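Local coordinates for MIP07328p (Drosophila melanogaster, PDB 6FKK), which probably acts as a semaphorin guidance cue, binding semaphorin receptors and repelling growing axons through its extracellular Sema domain, at residues V405-K417 with T448-L462. Numbering follows the deposited sequence.
Sequences VIYSGTDDGKVTK and TPIRELVISTSKNSL
Ile455 CD1 lies 3.6 Å from Tyr407 CD1, oblique to the ring, with the two side chains crossing at about a right angle. Leu462 slides past the same ring in the opposite direction, its CD2 lying 3.8 Å from Tyr407 CD2. Leu462 CD2 also meets Val415 CG1 tip to tip at 3.8 Å, and so bridges both strands of the 405-417 hairpin. With CG anti to its carbonyl carbon (chi1 -62°), Tyr407 brings its ring against these aliphatic groups while its OH bonds to Leu475 O. Leu453 CD1 packs on the backbone at Gly409, where no side chain intervenes, 3.8 Å from Gly409 N. Ile450 is extended (chi2 -180°), carrying CD1 to the hairpin end, 3.8 Å from Val415 CG2. Ile450 N donates to Thr410 O (3.1 Å, 148° at the hydrogen), the donor lying somewhat out of the carbonyl plane. Within the turn, Thr410 OG1 accepts Lys414 N at 3.0 Å, plus weaker bonds from Asp412 N and Gly413 N. Strands 405-410 and 452-456 belong to successive antiparallel four-stranded sheets, consistent with neighbouring blades of the Sema beta-propeller. The chemistry implies an apolar inter-blade interface, with one backbone bond fixing the linker at the hairpin end.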
loop_
_atom_site.group_PDB
_atom_site.type_symbol
_atom_site.label_atom_id
_atom_site.label_comp_id
_atom_site.label_asym_id
_atom_site.label_seq_id
_atom_site.Cartn_x
_atom_site.Cartn_y
_atom_site.Cartn_z
ATOM N N VAL A 405 15.144 -5.781 -0.249
ATOM C CA VAL A 405 14.663 -6.610 -1.349
ATOM C C VAL A 405 13.197 -6.273 -1.585
ATOM O O VAL A 405 12.352 -6.478 -0.707
ATOM C CB VAL A 405 14.850 -8.103 -1.050
ATOM C CG1 VAL A 405 14.414 -8.937 -2.247
ATOM C CG2 VAL A 405 16.299 -8.384 -0.699
ATOM N N ILE A 406 12.895 -5.747 -2.767
ATOM C CA ILE A 406 11.571 -5.231 -3.086
ATOM C C ILE A 406 10.839 -6.239 -3.959
ATOM O O ILE A 406 11.377 -6.707 -4.970
ATOM C CB ILE A 406 11.664 -3.863 -3.782
ATOM C CG1 ILE A 406 12.389 -2.867 -2.875
ATOM C CG2 ILE A 406 10.279 -3.357 -4.143
ATOM C CD1 ILE A 406 12.915 -1.654 -3.601
ATOM N N TYR A 407 9.610 -6.568 -3.572
ATOM C CA TYR A 407 8.768 -7.499 -4.305
ATOM C C TYR A 407 7.596 -6.746 -4.919
ATOM O O TYR A 407 6.974 -5.904 -4.263
ATOM C CB TYR A 407 8.251 -8.611 -3.388
ATOM C CG TYR A 407 9.338 -9.473 -2.781
ATOM C CD1 TYR A 407 10.098 -9.016 -1.713
ATOM C CD2 TYR A 407 9.598 -10.745 -3.270
ATOM C CE1 TYR A 407 11.090 -9.799 -1.155
ATOM C CE2 TYR A 407 10.587 -11.536 -2.716
ATOM C CZ TYR A 407 11.331 -11.058 -1.661
ATOM O OH TYR A 407 12.317 -11.839 -1.105
ATOM N N SER A 408 7.296 -7.051 -6.178
ATOM C CA SER A 408 6.215 -6.384 -6.885
ATOM C C SER A 408 5.464 -7.396 -7.737
ATOM O O SER A 408 6.077 -8.241 -8.395
ATOM C CB SER A 408 6.745 -5.242 -7.760
ATOM O OG SER A 408 5.683 -4.508 -8.340
ATOM N N GLY A 409 4.136 -7.307 -7.718
ATOM C CA GLY A 409 3.309 -8.192 -8.513
ATOM C C GLY A 409 2.637 -7.490 -9.676
ATOM O O GLY A 409 2.558 -6.258 -9.701
ATOM N N THR A 410 2.143 -8.259 -10.641
ATOM C CA THR A 410 1.523 -7.718 -11.841
ATOM C C THR A 410 0.091 -8.225 -11.973
ATOM O O THR A 410 -0.327 -9.170 -11.299
ATOM C CB THR A 410 2.323 -8.096 -13.097
ATOM O OG1 THR A 410 2.171 -9.498 -13.359
ATOM C CG2 THR A 410 3.796 -7.785 -12.904
ATOM N N ASP A 411 -0.664 -7.572 -12.861
ATOM C CA ASP A 411 -1.963 -8.097 -13.267
ATOM C C ASP A 411 -1.827 -9.342 -14.132
ATOM O O ASP A 411 -2.831 -10.017 -14.389
ATOM C CB ASP A 411 -2.763 -7.021 -14.010
ATOM C CG ASP A 411 -2.023 -6.460 -15.215
ATOM O OD1 ASP A 411 -0.921 -6.953 -15.536
ATOM O OD2 ASP A 411 -2.547 -5.517 -15.845
ATOM N N ASP A 412 -0.612 -9.649 -14.585
ATOM C CA ASP A 412 -0.337 -10.861 -15.344
ATOM C C ASP A 412 -0.210 -12.077 -14.434
ATOM O O ASP A 412 -0.480 -13.203 -14.865
ATOM C CB ASP A 412 0.944 -10.660 -16.163
ATOM C CG ASP A 412 1.111 -11.681 -17.270
ATOM O OD1 ASP A 412 0.279 -12.601 -17.380
ATOM O OD2 ASP A 412 2.083 -11.557 -18.043
ATOM N N GLY A 413 0.174 -11.871 -13.177
ATOM C CA GLY A 413 0.459 -12.958 -12.266
ATOM C C GLY A 413 1.930 -13.189 -11.994
ATOM O O GLY A 413 2.275 -14.206 -11.378
ATOM N N LYS A 414 2.803 -12.289 -12.431
ATOM C CA LYS A 414 4.235 -12.428 -12.227
ATOM C C LYS A 414 4.671 -11.685 -10.971
ATOM O O LYS A 414 3.993 -10.778 -10.485
ATOM C CB LYS A 414 5.012 -11.900 -13.435
ATOM C CG LYS A 414 4.557 -12.449 -14.779
ATOM C CD LYS A 414 5.567 -12.122 -15.872
ATOM C CE LYS A 414 5.010 -12.421 -17.254
ATOM N NZ LYS A 414 4.476 -13.807 -17.357
ATOM N N VAL A 415 5.829 -12.083 -10.451
ATOM C CA VAL A 415 6.433 -11.452 -9.284
ATOM C C VAL A 415 7.868 -11.087 -9.632
ATOM O O VAL A 415 8.603 -11.909 -10.190
ATOM C CB VAL A 415 6.390 -12.373 -8.050
ATOM C CG1 VAL A 415 7.187 -11.764 -6.905
ATOM C CG2 VAL A 415 4.949 -12.626 -7.630
ATOM N N THR A 416 8.264 -9.858 -9.306
ATOM C CA THR A 416 9.594 -9.347 -9.615
ATOM C C THR A 416 10.316 -9.000 -8.321
ATOM O O THR A 416 9.836 -8.171 -7.541
ATOM C CB THR A 416 9.512 -8.119 -10.525
ATOM O OG1 THR A 416 8.954 -8.491 -11.791
ATOM C CG2 THR A 416 10.896 -7.525 -10.741
ATOM N N LYS A 417 11.462 -9.638 -8.098
ATOM C CA LYS A 417 12.384 -9.258 -7.037
ATOM C C LYS A 417 13.443 -8.326 -7.608
ATOM O O LYS A 417 13.928 -8.537 -8.724
ATOM C CB LYS A 417 13.073 -10.480 -6.426
ATOM C CG LYS A 417 12.164 -11.569 -5.897
ATOM C CD LYS A 417 13.002 -12.779 -5.497
ATOM C CE LYS A 417 12.189 -13.830 -4.758
ATOM N NZ LYS A 417 11.045 -14.346 -5.559
ATOM N N THR A 448 -4.707 -14.550 -14.087
ATOM C CA THR A 448 -5.139 -14.009 -12.807
ATOM C C THR A 448 -4.218 -12.879 -12.348
ATOM O O THR A 448 -2.991 -12.996 -12.439
ATOM C CB THR A 448 -5.178 -15.111 -11.748
ATOM O OG1 THR A 448 -3.949 -15.845 -11.776
ATOM C CG2 THR A 448 -6.338 -16.065 -12.009
ATOM N N PRO A 449 -4.778 -11.774 -11.860
ATOM C CA PRO A 449 -3.961 -10.672 -11.348
ATOM C C PRO A 449 -3.645 -10.828 -9.865
ATOM O O PRO A 449 -4.334 -11.525 -9.117
ATOM C CB PRO A 449 -4.849 -9.437 -11.581
ATOM C CG PRO A 449 -6.072 -9.936 -12.338
ATOM C CD PRO A 449 -6.186 -11.382 -12.000
ATOM N N ILE A 450 -2.585 -10.140 -9.448
ATOM C CA ILE A 450 -2.086 -10.198 -8.079
ATOM C C ILE A 450 -2.621 -8.992 -7.316
ATOM O O ILE A 450 -2.326 -7.842 -7.669
ATOM C CB ILE A 450 -0.551 -10.241 -8.046
ATOM C CG1 ILE A 450 -0.044 -11.527 -8.702
ATOM C CG2 ILE A 450 -0.037 -10.122 -6.619
ATOM C CD1 ILE A 450 1.459 -11.654 -8.714
ATOM N N ARG A 451 -3.400 -9.250 -6.266
ATOM C CA ARG A 451 -4.029 -8.189 -5.488
ATOM C C ARG A 451 -3.134 -7.688 -4.357
ATOM O O ARG A 451 -3.000 -6.475 -4.163
ATOM C CB ARG A 451 -5.368 -8.681 -4.928
ATOM C CG ARG A 451 -6.402 -9.018 -5.993
ATOM C CD ARG A 451 -6.932 -7.762 -6.666
ATOM N NE ARG A 451 -7.985 -8.060 -7.633
ATOM C CZ ARG A 451 -7.813 -8.065 -8.951
ATOM N NH1 ARG A 451 -6.626 -7.781 -9.467
ATOM N NH2 ARG A 451 -8.828 -8.347 -9.756
ATOM N N GLU A 452 -2.518 -8.597 -3.604
ATOM C CA GLU A 452 -1.690 -8.222 -2.467
ATOM C C GLU A 452 -0.505 -9.172 -2.356
ATOM O O GLU A 452 -0.485 -10.249 -2.958
ATOM C CB GLU A 452 -2.492 -8.229 -1.159
ATOM C CG GLU A 452 -3.411 -7.032 -0.976
ATOM C CD GLU A 452 -4.469 -7.272 0.083
ATOM O OE1 GLU A 452 -4.977 -8.410 0.164
ATOM O OE2 GLU A 452 -4.793 -6.326 0.832
ATOM N N LEU A 453 0.487 -8.755 -1.570
ATOM C CA LEU A 453 1.663 -9.565 -1.275
ATOM C C LEU A 453 1.955 -9.485 0.214
ATOM O O LEU A 453 2.014 -8.388 0.779
ATOM C CB LEU A 453 2.885 -9.098 -2.074
ATOM C CG LEU A 453 2.856 -9.294 -3.589
ATOM C CD1 LEU A 453 4.162 -8.826 -4.213
ATOM C CD2 LEU A 453 2.584 -10.749 -3.933
ATOM N N VAL A 454 2.136 -10.642 0.844
ATOM C CA VAL A 454 2.428 -10.742 2.268
ATOM C C VAL A 454 3.741 -11.490 2.431
ATOM O O VAL A 454 3.952 -12.528 1.792
ATOM C CB VAL A 454 1.296 -11.449 3.036
ATOM C CG1 VAL A 454 1.557 -11.399 4.534
ATOM C CG2 VAL A 454 -0.043 -10.819 2.698
ATOM N N ILE A 455 4.614 -10.971 3.289
ATOM C CA ILE A 455 5.954 -11.507 3.471
ATOM C C ILE A 455 6.074 -12.071 4.879
ATOM O O ILE A 455 5.809 -11.369 5.863
ATOM C CB ILE A 455 7.027 -10.435 3.223
ATOM C CG1 ILE A 455 7.179 -10.169 1.723
ATOM C CG2 ILE A 455 8.350 -10.854 3.842
ATOM C CD1 ILE A 455 8.299 -9.207 1.394
ATOM N N SER A 456 6.478 -13.336 4.970
ATOM C CA SER A 456 6.828 -13.983 6.233
ATOM C C SER A 456 8.307 -14.348 6.151
ATOM O O SER A 456 8.676 -15.330 5.498
ATOM C CB SER A 456 5.964 -15.213 6.489
ATOM O OG SER A 456 6.374 -15.874 7.675
ATOM N N THR A 457 9.153 -13.556 6.812
ATOM C CA THR A 457 10.592 -13.764 6.698
ATOM C C THR A 457 11.039 -15.014 7.446
ATOM O O THR A 457 11.932 -15.733 6.983
ATOM C CB THR A 457 11.342 -12.538 7.216
ATOM O OG1 THR A 457 10.854 -12.191 8.519
ATOM C CG2 THR A 457 11.145 -11.365 6.275
ATOM N N SER A 458 10.431 -15.288 8.603
ATOM C CA SER A 458 10.859 -16.426 9.407
ATOM C C SER A 458 10.586 -17.750 8.704
ATOM O O SER A 458 11.365 -18.698 8.853
ATOM C CB SER A 458 10.166 -16.396 10.769
ATOM O OG SER A 458 8.774 -16.621 10.633
ATOM N N LYS A 459 9.502 -17.836 7.938
ATOM C CA LYS A 459 9.173 -19.044 7.195
ATOM C C LYS A 459 9.665 -19.005 5.755
ATOM O O LYS A 459 9.389 -19.941 4.997
ATOM C CB LYS A 459 7.661 -19.287 7.223
ATOM C CG LYS A 459 7.101 -19.499 8.622
ATOM C CD LYS A 459 5.660 -19.986 8.581
ATOM C CE LYS A 459 5.097 -20.170 9.984
ATOM N NZ LYS A 459 5.889 -21.137 10.797
ATOM N N ASN A 460 10.387 -17.952 5.367
ATOM C CA ASN A 460 10.916 -17.794 4.012
ATOM C C ASN A 460 9.811 -17.980 2.973
ATOM O O ASN A 460 9.938 -18.751 2.019
ATOM C CB ASN A 460 12.080 -18.756 3.765
ATOM C CG ASN A 460 12.891 -18.389 2.537
ATOM O OD1 ASN A 460 13.654 -17.423 2.551
ATOM N ND2 ASN A 460 12.738 -19.167 1.472
ATOM N N SER A 461 8.709 -17.261 3.170
ATOM C CA SER A 461 7.502 -17.459 2.383
ATOM C C SER A 461 6.975 -16.125 1.877
ATOM O O SER A 461 6.780 -15.190 2.661
ATOM C CB SER A 461 6.423 -18.170 3.209
ATOM O OG SER A 461 5.240 -18.355 2.454
ATOM N N LEU A 462 6.752 -16.042 0.570
ATOM C CA LEU A 462 6.022 -14.940 -0.038
ATOM C C LEU A 462 4.641 -15.455 -0.416
ATOM O O LEU A 462 4.523 -16.451 -1.137
ATOM C CB LEU A 462 6.755 -14.399 -1.265
ATOM C CG LEU A 462 5.988 -13.372 -2.099
ATOM C CD1 LEU A 462 5.809 -12.076 -1.327
ATOM C CD2 LEU A 462 6.679 -13.116 -3.428
#